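Local coordinates for putative esterase (Sulfolobus solfataricus P2, PDB 2RAU), which probably acts as a lipase or esterase of the alpha/beta-hydrolase fold and binds calcium, at residues A[127-131]-A[160-165]; A[80-84]-A[333-339]; A[20-26]-A[40-46]. All blocks are in the same frame, centred on the assembly; numbering follows the deposited sequence. Where two conformers were deposited one is given.

Contact 1 (A[127-131]-A[160-165])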
loop_
_atom_site.group_PDB
_atom_site.type_symbol
_atom_site.label_atom_id
_atom_site.label_comp_id
_atom_site.label_asym_id
_atom_site.label_seq_id
_atom_site.Cartn_x
_atom_site.Cartn_y
_atom_site.Cartn_z
ATOM N N ILE A 127 -10.515 -2.554 -9.485
ATOM C CA ILE A 127 -11.190 -3.798 -9.096
ATOM C C ILE A 127 -10.922 -4.914 -10.124
ATOM O O ILE A 127 -10.575 -6.035 -9.720
ATOM C CB ILE A 127 -12.664 -3.594 -8.754
ATOM C CG1 ILE A 127 -12.754 -2.775 -7.440
ATOM C CG2 ILE A 127 -13.382 -4.973 -8.598
ATOM C CD1 ILE A 127 -14.130 -2.317 -7.110
ATOM N N SER A 128 -10.928 -4.590 -11.420
ATOM C CA SER A 128 -10.666 -5.593 -12.446
ATOM C C SER A 128 -9.229 -6.125 -12.332
ATOM O O SER A 128 -8.974 -7.313 -12.546
ATOM C CB SER A 128 -10.956 -5.067 -13.856
ATOM O OG SER A 128 -9.958 -4.145 -14.318
ATOM N N ASP A 129 -8.293 -5.258 -11.967
ATOM C CA ASP A 129 -6.908 -5.630 -11.841
ATOM C C ASP A 129 -6.712 -6.515 -10.609
ATOM O O ASP A 129 -5.992 -7.507 -10.662
ATOM C CB ASP A 129 -6.030 -4.384 -11.714
ATOM C CG ASP A 129 -5.976 -3.550 -12.998
ATOM O OD1 ASP A 129 -6.359 -4.056 -14.035
ATOM O OD2 ASP A 129 -5.515 -2.376 -12.968
ATOM N N ILE A 130 -7.309 -6.134 -9.477
ATOM C CA ILE A 130 -7.257 -6.978 -8.304
ATOM C C ILE A 130 -7.868 -8.387 -8.618
ATOM O O ILE A 130 -7.330 -9.411 -8.182
ATOM C CB ILE A 130 -7.962 -6.311 -7.103
ATOM C CG1 ILE A 130 -7.250 -4.966 -6.733
ATOM C CG2 ILE A 130 -7.939 -7.246 -5.899
ATOM C CD1 ILE A 130 -8.073 -4.044 -5.743
ATOM N N LYS A 131 -8.997 -8.425 -9.331
ATOM C CA LYS A 131 -9.621 -9.683 -9.732
ATOM C C LYS A 131 -8.683 -10.622 -10.536
ATOM O O LYS A 131 -8.629 -11.846 -10.287
ATOM C CB LYS A 131 -10.946 -9.432 -10.485
ATOM C CG LYS A 131 -11.624 -10.690 -11.075
ATOM C CD LYS A 131 -11.919 -11.855 -10.116
ATOM C CE LYS A 131 -13.345 -11.945 -9.662
ATOM N NZ LYS A 131 -13.584 -13.166 -8.834
ATOM N N ASN A 160 -14.004 -2.624 -0.850
ATOM C CA ASN A 160 -14.759 -2.490 -2.111
ATOM C C ASN A 160 -14.751 -3.806 -2.940
ATOM O O ASN A 160 -15.786 -4.248 -3.474
ATOM C CB ASN A 160 -14.194 -1.311 -2.923
ATOM C CG ASN A 160 -14.529 0.023 -2.308
ATOM O OD1 ASN A 160 -15.255 0.079 -1.322
ATOM N ND2 ASN A 160 -13.961 1.107 -2.849
ATOM N N TYR A 161 -13.576 -4.416 -3.057
ATOM C CA TYR A 161 -13.428 -5.704 -3.730
ATOM C C TYR A 161 -14.286 -6.772 -3.043
ATOM O O TYR A 161 -15.029 -7.513 -3.713
ATOM C CB TYR A 161 -11.945 -6.158 -3.775
ATOM C CG TYR A 161 -11.776 -7.401 -4.567
ATOM C CD1 TYR A 161 -11.542 -7.348 -5.932
ATOM C CD2 TYR A 161 -11.880 -8.664 -3.962
ATOM C CE1 TYR A 161 -11.433 -8.502 -6.670
ATOM C CE2 TYR A 161 -11.752 -9.836 -4.721
ATOM C CZ TYR A 161 -11.537 -9.740 -6.065
ATOM O OH TYR A 161 -11.420 -10.889 -6.835
ATOM N N SER A 162 -14.207 -6.819 -1.711
ATOM C CA SER A 162 -14.949 -7.782 -0.929
ATOM C C SER A 162 -16.445 -7.585 -1.050
ATOM O O SER A 162 -17.169 -8.540 -1.084
ATOM C CB SER A 162 -14.542 -7.723 0.551
ATOM O OG SER A 162 -13.204 -8.114 0.715
ATOM N N SER A 163 -16.908 -6.344 -1.122
ATOM C CA SER A 163 -18.326 -6.085 -1.248
ATOM C C SER A 163 -18.906 -6.744 -2.514
ATOM O O SER A 163 -20.103 -7.039 -2.560
ATOM C CB SER A 163 -18.605 -4.583 -1.235
ATOM O OG SER A 163 -18.344 -3.990 -2.487
ATOM N N LEU A 164 -18.060 -6.976 -3.523
ATOM C CA LEU A 164 -18.493 -7.536 -4.773
ATOM C C LEU A 164 -18.223 -9.024 -4.893
ATOM O O LEU A 164 -18.965 -9.704 -5.571
ATOM C CB LEU A 164 -17.806 -6.820 -5.932
ATOM C CG LEU A 164 -18.143 -5.351 -6.163
ATOM C CD1 LEU A 164 -17.080 -4.738 -7.119
ATOM C CD2 LEU A 164 -19.559 -5.173 -6.682
ATOM N N TYR A 165 -17.145 -9.515 -4.274
ATOM C CA TYR A 165 -16.657 -10.854 -4.497
ATOM C C TYR A 165 -16.379 -11.705 -3.280
ATOM O O TYR A 165 -15.854 -12.796 -3.434
ATOM C CB TYR A 165 -15.346 -10.743 -5.265
ATOM C CG TYR A 165 -15.465 -10.055 -6.614
ATOM C CD1 TYR A 165 -16.159 -10.659 -7.645
ATOM C CD2 TYR A 165 -14.850 -8.840 -6.869
ATOM C CE1 TYR A 165 -16.241 -10.068 -8.883
ATOM C CE2 TYR A 165 -14.927 -8.240 -8.108
ATOM C CZ TYR A 165 -15.636 -8.857 -9.101
ATOM O OH TYR A 165 -15.726 -8.303 -10.357
#

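Contact 2 (A[80-84]-A[333-339])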
loop_
_atom_site.group_PDB
_atom_site.type_symbol
_atom_site.label_atom_id
_atom_site.label_comp_id
_atom_site.label_asym_id
_atom_site.label_seq_id
_atom_site.Cartn_x
_atom_site.Cartn_y
_atom_site.Cartn_z
ATOM N N ASP A 80 14.025 -5.292 6.434
ATOM C CA ASP A 80 14.087 -6.081 7.643
ATOM C C ASP A 80 12.748 -6.801 7.739
ATOM O O ASP A 80 11.716 -6.149 7.837
ATOM C CB ASP A 80 14.272 -5.151 8.825
ATOM C CG ASP A 80 14.454 -5.856 10.122
ATOM O OD1 ASP A 80 14.169 -7.068 10.255
ATOM O OD2 ASP A 80 14.881 -5.156 11.063
ATOM N N TYR A 81 12.765 -8.121 7.754
ATOM C CA TYR A 81 11.508 -8.910 7.832
ATOM C C TYR A 81 10.676 -8.573 9.089
ATOM O O TYR A 81 9.467 -8.677 9.086
ATOM C CB TYR A 81 11.757 -10.446 7.764
ATOM C CG TYR A 81 12.088 -11.069 9.098
ATOM C CD1 TYR A 81 11.086 -11.537 9.943
ATOM C CD2 TYR A 81 13.391 -11.106 9.547
ATOM C CE1 TYR A 81 11.388 -12.067 11.175
ATOM C CE2 TYR A 81 13.703 -11.605 10.784
ATOM C CZ TYR A 81 12.705 -12.100 11.589
ATOM O OH TYR A 81 13.052 -12.599 12.814
ATOM N N ARG A 82 11.322 -8.143 10.156
ATOM C CA ARG A 82 10.604 -7.772 11.356
ATOM C C ARG A 82 9.741 -6.532 11.136
ATOM O O ARG A 82 8.699 -6.384 11.778
ATOM C CB ARG A 82 11.579 -7.537 12.497
ATOM C CG ARG A 82 12.236 -8.847 12.966
ATOM C CD ARG A 82 13.370 -8.624 13.951
ATOM N NE ARG A 82 14.385 -7.817 13.308
ATOM C CZ ARG A 82 15.440 -7.285 13.930
ATOM N NH1 ARG A 82 15.637 -7.507 15.225
ATOM N NH2 ARG A 82 16.317 -6.530 13.264
ATOM N N LYS A 83 10.151 -5.698 10.191
ATOM C CA LYS A 83 9.519 -4.408 9.934
ATOM C C LYS A 83 8.644 -4.414 8.685
ATOM O O LYS A 83 8.179 -3.352 8.261
ATOM C CB LYS A 83 10.595 -3.315 9.729
ATOM C CG LYS A 83 11.541 -3.092 10.859
ATOM C CD LYS A 83 12.520 -1.973 10.483
ATOM C CE LYS A 83 13.600 -1.766 11.455
ATOM N NZ LYS A 83 14.500 -0.694 10.952
ATOM N N SER A 84 8.395 -5.599 8.105
ATOM C CA SER A 84 7.671 -5.709 6.846
ATOM C C SER A 84 6.630 -6.811 6.939
ATOM O O SER A 84 6.975 -7.960 7.105
ATOM C CB SER A 84 8.658 -5.974 5.714
ATOM O OG SER A 84 7.971 -6.385 4.566
ATOM N N TYR A 333 3.326 0.341 9.258
ATOM C CA TYR A 333 3.999 -0.403 8.190
ATOM C C TYR A 333 5.498 -0.630 8.341
ATOM O O TYR A 333 6.087 -1.355 7.574
ATOM C CB TYR A 333 3.751 0.320 6.849
ATOM C CG TYR A 333 2.330 0.768 6.685
ATOM C CD1 TYR A 333 1.291 -0.141 6.748
ATOM C CD2 TYR A 333 2.025 2.090 6.441
ATOM C CE1 TYR A 333 -0.040 0.279 6.654
ATOM C CE2 TYR A 333 0.722 2.515 6.339
ATOM C CZ TYR A 333 -0.306 1.602 6.447
ATOM O OH TYR A 333 -1.607 2.027 6.344
ATOM N N THR A 334 6.129 -0.005 9.331
ATOM C CA THR A 334 7.568 -0.075 9.483
ATOM C C THR A 334 7.982 0.252 10.924
ATOM O O THR A 334 7.121 0.610 11.766
ATOM C CB THR A 334 8.315 0.891 8.508
ATOM O OG1 THR A 334 9.711 0.574 8.521
ATOM C CG2 THR A 334 8.064 2.400 8.901
ATOM N N GLY A 335 9.271 0.037 11.231
ATOM C CA GLY A 335 9.833 0.328 12.531
ATOM C C GLY A 335 9.886 -0.884 13.411
ATOM O O GLY A 335 9.039 -1.752 13.310
ATOM N N GLU A 336 10.881 -0.951 14.285
ATOM C CA GLU A 336 11.073 -2.156 15.098
ATOM C C GLU A 336 9.905 -2.520 16.019
ATOM O O GLU A 336 9.690 -3.698 16.303
ATOM C CB GLU A 336 12.380 -2.069 15.871
ATOM C CG GLU A 336 12.427 -0.955 16.868
ATOM C CD GLU A 336 13.687 -0.998 17.754
ATOM O OE1 GLU A 336 14.533 -1.901 17.560
ATOM O OE2 GLU A 336 13.794 -0.130 18.645
ATOM N N ASN A 337 9.117 -1.534 16.435
ATOM C CA ASN A 337 7.957 -1.808 17.325
ATOM C C ASN A 337 6.707 -2.336 16.598
ATOM O O ASN A 337 5.792 -2.882 17.216
ATOM C CB ASN A 337 7.637 -0.554 18.139
ATOM C CG ASN A 337 8.815 -0.077 18.944
ATOM O OD1 ASN A 337 9.343 1.061 18.777
ATOM N ND2 ASN A 337 9.257 -0.923 19.819
ATOM N N SER A 338 6.688 -2.200 15.281
ATOM C CA SER A 338 5.587 -2.696 14.457
ATOM C C SER A 338 5.528 -4.245 14.469
ATOM O O SER A 338 4.476 -4.820 14.260
ATOM C CB SER A 338 5.692 -2.164 13.027
ATOM O OG SER A 338 6.719 -2.794 12.267
ATOM N N GLU A 339 6.662 -4.906 14.703
ATOM C CA GLU A 339 6.701 -6.329 14.835
ATOM C C GLU A 339 5.776 -6.765 15.947
ATOM O O GLU A 339 4.906 -7.603 15.716
ATOM C CB GLU A 339 8.115 -6.852 15.087
ATOM C CG GLU A 339 8.177 -8.387 15.064
ATOM C CD GLU A 339 9.536 -8.987 15.422
ATOM O OE1 GLU A 339 10.508 -8.246 15.731
ATOM O OE2 GLU A 339 9.618 -10.231 15.417
HETATM O O HOH W 1 10.833 -12.415 14.542
#

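Contact 3 (A[20-26]-A[40-46])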
loop_
_atom_site.group_PDB
_atom_site.type_symbol
_atom_site.label_atom_id
_atom_site.label_comp_id
_atom_site.label_asym_id
_atom_site.label_seq_id
_atom_site.Cartn_x
_atom_site.Cartn_y
_atom_site.Cartn_z
ATOM N N GLN A 20 16.496 -16.402 3.081
ATOM C CA GLN A 20 15.595 -17.526 3.266
ATOM C C GLN A 20 14.262 -17.326 2.547
ATOM O O GLN A 20 13.415 -18.249 2.471
ATOM C CB GLN A 20 15.385 -17.770 4.766
ATOM C CG GLN A 20 16.657 -18.436 5.414
ATOM C CD GLN A 20 17.295 -19.554 4.480
ATOM O OE1 GLN A 20 18.252 -19.285 3.716
ATOM N NE2 GLN A 20 16.724 -20.775 4.510
ATOM N N LEU A 21 14.057 -16.118 2.054
ATOM C CA LEU A 21 12.820 -15.750 1.357
ATOM C C LEU A 21 13.057 -15.603 -0.129
ATOM O O LEU A 21 14.091 -15.079 -0.573
ATOM C CB LEU A 21 12.233 -14.453 1.902
ATOM C CG LEU A 21 11.818 -14.459 3.364
ATOM C CD1 LEU A 21 11.312 -13.070 3.734
ATOM C CD2 LEU A 21 10.798 -15.567 3.649
ATOM N N ILE A 22 12.122 -16.083 -0.940
ATOM C CA ILE A 22 12.300 -15.946 -2.380
ATOM C C ILE A 22 11.085 -15.230 -2.994
ATOM O O ILE A 22 9.963 -15.278 -2.467
ATOM C CB ILE A 22 12.705 -17.307 -3.076
ATOM C CG1 ILE A 22 11.512 -18.223 -3.174
ATOM C CG2 ILE A 22 13.932 -18.002 -2.347
ATOM C CD1 ILE A 22 10.679 -18.008 -4.423
ATOM N N GLU A 23 11.358 -14.508 -4.076
ATOM C CA GLU A 23 10.371 -13.719 -4.797
ATOM C C GLU A 23 10.158 -14.215 -6.228
ATOM O O GLU A 23 11.082 -14.591 -6.913
ATOM C CB GLU A 23 10.861 -12.271 -4.819
ATOM C CG GLU A 23 9.871 -11.257 -5.338
ATOM C CD GLU A 23 10.418 -9.839 -5.429
ATOM O OE1 GLU A 23 11.665 -9.640 -5.495
ATOM O OE2 GLU A 23 9.587 -8.914 -5.469
ATOM N N ASN A 24 8.893 -14.216 -6.649
ATOM C CA ASN A 24 8.498 -14.426 -8.021
ATOM C C ASN A 24 7.687 -13.209 -8.446
ATOM O O ASN A 24 6.957 -12.652 -7.651
ATOM C CB ASN A 24 7.713 -15.720 -8.160
ATOM C CG ASN A 24 8.621 -16.937 -8.021
ATOM O OD1 ASN A 24 9.268 -17.309 -8.964
ATOM N ND2 ASN A 24 8.757 -17.468 -6.804
ATOM N N ILE A 25 7.869 -12.774 -9.679
ATOM C CA ILE A 25 7.113 -11.652 -10.222
ATOM C C ILE A 25 6.566 -12.032 -11.617
ATOM O O ILE A 25 7.289 -12.548 -12.458
ATOM C CB ILE A 25 7.937 -10.363 -10.379
ATOM C CG1 ILE A 25 8.680 -9.998 -9.084
ATOM C CG2 ILE A 25 7.060 -9.240 -10.805
ATOM C CD1 ILE A 25 9.601 -8.807 -9.216
ATOM N N TRP A 26 5.290 -11.734 -11.811
ATOM C CA TRP A 26 4.626 -11.876 -13.088
ATOM C C TRP A 26 4.043 -10.556 -13.464
ATOM O O TRP A 26 3.654 -9.766 -12.623
ATOM C CB TRP A 26 3.485 -12.870 -13.022
ATOM C CG TRP A 26 3.841 -14.249 -12.637
ATOM C CD1 TRP A 26 4.056 -15.296 -13.468
ATOM C CD2 TRP A 26 3.982 -14.760 -11.306
ATOM N NE1 TRP A 26 4.303 -16.429 -12.749
ATOM C CE2 TRP A 26 4.276 -16.132 -11.419
ATOM C CE3 TRP A 26 3.845 -14.204 -10.040
ATOM C CZ2 TRP A 26 4.464 -16.944 -10.331
ATOM C CZ3 TRP A 26 4.024 -15.020 -8.953
ATOM C CH2 TRP A 26 4.332 -16.382 -9.107
ATOM N N LEU A 40 2.435 -8.740 -10.292
ATOM C CA LEU A 40 2.111 -9.493 -9.112
ATOM C C LEU A 40 3.378 -10.073 -8.526
ATOM O O LEU A 40 4.184 -10.626 -9.271
ATOM C CB LEU A 40 1.185 -10.644 -9.506
ATOM C CG LEU A 40 0.789 -11.715 -8.532
ATOM C CD1 LEU A 40 0.213 -10.954 -7.374
ATOM C CD2 LEU A 40 -0.265 -12.612 -9.215
ATOM N N HIS A 41 3.585 -9.893 -7.217
ATOM C CA HIS A 41 4.744 -10.463 -6.517
ATOM C C HIS A 41 4.271 -11.528 -5.589
ATOM O O HIS A 41 3.275 -11.379 -4.955
ATOM C CB HIS A 41 5.491 -9.416 -5.659
ATOM C CG HIS A 41 5.991 -8.225 -6.437
ATOM N ND1 HIS A 41 7.323 -7.856 -6.463
ATOM C CD2 HIS A 41 5.332 -7.304 -7.173
ATOM C CE1 HIS A 41 7.462 -6.785 -7.228
ATOM N NE2 HIS A 41 6.266 -6.414 -7.659
ATOM N N LYS A 42 5.017 -12.617 -5.517
ATOM C CA LYS A 42 4.802 -13.657 -4.527
ATOM C C LYS A 42 6.084 -13.762 -3.688
ATOM O O LYS A 42 7.207 -13.728 -4.228
ATOM C CB LYS A 42 4.537 -15.013 -5.196
ATOM C CG LYS A 42 4.228 -16.160 -4.224
ATOM C CD LYS A 42 4.146 -17.468 -4.941
ATOM C CE LYS A 42 3.810 -18.617 -4.019
ATOM N NZ LYS A 42 3.648 -19.832 -4.824
ATOM N N VAL A 43 5.910 -13.868 -2.377
ATOM C CA VAL A 43 7.026 -14.127 -1.474
ATOM C C VAL A 43 6.716 -15.358 -0.627
ATOM O O VAL A 43 5.638 -15.493 -0.084
ATOM C CB VAL A 43 7.329 -12.904 -0.562
ATOM C CG1 VAL A 43 8.519 -13.160 0.437
ATOM C CG2 VAL A 43 7.566 -11.623 -1.440
ATOM N N ASN A 44 7.705 -16.238 -0.513
ATOM C CA ASN A 44 7.604 -17.420 0.330
ATOM C C ASN A 44 8.982 -17.845 0.781
ATOM O O ASN A 44 9.990 -17.440 0.223
ATOM C CB ASN A 44 6.842 -18.588 -0.345
ATOM C CG ASN A 44 7.415 -19.006 -1.707
ATOM O OD1 ASN A 44 6.931 -18.575 -2.733
ATOM N ND2 ASN A 44 8.415 -19.828 -1.705
ATOM N N LEU A 45 8.995 -18.700 1.780
ATOM C CA LEU A 45 10.192 -19.344 2.257
ATOM C C LEU A 45 10.727 -20.291 1.208
ATOM O O LEU A 45 9.954 -20.875 0.445
ATOM C CB LEU A 45 9.844 -20.197 3.476
ATOM C CG LEU A 45 9.846 -19.627 4.861
ATOM C CD1 LEU A 45 9.347 -20.710 5.807
ATOM C CD2 LEU A 45 11.252 -19.167 5.286
ATOM N N ILE A 46 12.049 -20.438 1.162
ATOM C CA ILE A 46 12.700 -21.410 0.308
ATOM C C ILE A 46 12.041 -22.747 0.643
ATOM O O ILE A 46 11.808 -23.083 1.809
ATOM C CB ILE A 46 14.231 -21.514 0.554
ATOM C CG1 ILE A 46 14.985 -20.319 0.000
ATOM C CG2 ILE A 46 14.814 -22.721 -0.153
ATOM C CD1 ILE A 46 16.455 -20.369 0.380
HETATM O O HOH W 2 7.693 -16.650 -4.309
#

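Contact 1 (A[127-131]-A[160-165])
Ile127 enters helix 153-169 as a knob into a hole made by Asn160, Tyr161, Leu164 and Tyr165, a case of how two helices of an alpha/beta hydrolase can pack through branched and aromatic residues without one hydrogen bond between the segments. Its CG2 meets the edge of the Tyr165 ring, 3.6 Å from CE2, while its CD1 lies 3.8 Å from Leu164 CD1. The Tyr161 ring is sandwiched: Ile130 CG2 makes a CH-pi contact over one face, 4.0 Å from the centroid, and CD2 of Tyr165 covers the opposite face. Lys131 finishes the layer. Its chain bends at chi2 and again at chi3 (101°), which carries CE across the Tyr161 hydroxyl and over the face of Tyr165, 3.8 Å from the ring centroid. NZ stands off-centre over that ring at 4.3 Å from its centroid, a cation-pi contact. Outside the two segments, Asp169 receives both polar ends, by a salt bridge from Lys131 NZ and a hydrogen bond with Tyr161 OH. The axes of segments 127-131 and 160-165 pass 10.6 Å apart, crossing at -70°. Apolar and aromatic contacts thus make up the middle of this crossing, and the ammonium charge at its margin is probably shared between a carboxylate and an aromatic face.

Contact 2 (A[80-84]-A[333-339])
Lys83 lies along the backbone at Gly335 and Glu336, where the 3-10 turn 81-83 meets the loop leading into helix 338-353, the last helix of this alpha/beta-hydrolase fold. From CB onward the lysine is fully extended, so each methylene meets the next part of the loop in turn. CB is 3.9 Å from Gly335 N, CG is 3.8 Å from Gly335 O, CD stays over the same glycine, and CE reaches Glu336 N at 4.0 Å. NZ goes beyond the loop to a salt bridge with Asp264 of helix 262-270, whose residues also pack against Thr334. Gly335 has a positive phi (97°), and its carbonyl O is gripped twice in a type I turn, by the backbone N and the OG of Ser338.

Beside this, Arg82 and Glu339 touch through carbon, OE1 of Glu339 lying 3.3 Å from Arg82 CG; the opposite charges are near each other but form no salt bridge. The guanidinium is turned instead to Asp80, which it holds side-on, NE to OD1 in its own plane and NH2 to OD2 more tilted. Asp80 OD1 also takes the backbone N of Arg82 from above the carboxylate plane, an Asx turn. Tyr333, at the other end of the loop, packs on His329 and Ser152 of a probable catalytic triad. At the outer end one water bridges the segments, 2.8 Å from Tyr81 OH and donating to Glu339 OE2 at 2.6 Å.

Contact 3 (A[20-26]-A[40-46])
Glu23 and His41, diagonal neighbours on one face of an antiparallel beta hairpin, lie side by side; the ladder of its strands 21-29 and 37-45 illustrates how one sheet can present two unlike faces. Backbone hydrogen bonds tie Ile22 to Asn44, Asn24 to Lys42 and Trp26 to Leu40 in both directions. The close-packed face carries Glu23, Ile25, His41 and Val43. With CG anti to the backbone N (chi1 -171°) and the chain extended, Glu23 brings OE2 to His41 ND1 at 2.7 Å, in the imidazole plane and nearly straight. Ile25 CG2 lies over one face of that imidazole. Asp100 takes NE2 and Lys10 holds Glu23 OE1, so both ends of the pair are occupied. Helix 63-68 packs on Glu23, His41 and Val43, and helix 85-91 also on Val43.

The other face is looser and partly hydrated. Trp26 turns its ring edge to Lys42, with CZ3 3.8 Å from CB, and the lysine runs on to a salt bridge with Asp140. A water sits among Asn24 and Asn44, accepting from Asn24 ND2 at 2.8 Å. Nearby, Asn44 ND2 donates to Leu45 O at 2.8 Å, meeting it from above the carbonyl plane.

In the fold
Along the chain contact 3 closes first, and contact 1 is then nested inside the long loop closed by contact 2, which brings the start of helix 338-353 back to the turn before helix 85-91. Contacts 1 and 2 lie on opposite sides of the chain's centre, their centres about 28 Å apart; contact 3 is about 23 Å from the first and about 19 Å from the second, centre to centre, and none touches another. The hairpin of contact 3 belongs to the large mixed sheet, whereas contact 1 joins helices 123-141 and 153-169 beside strand 170-176 of that sheet. Together they sample the helix-flanked sheet expected of an alpha/beta hydrolase, with the probable nucleophile elbow where strand 146-151 meets helix 153-169.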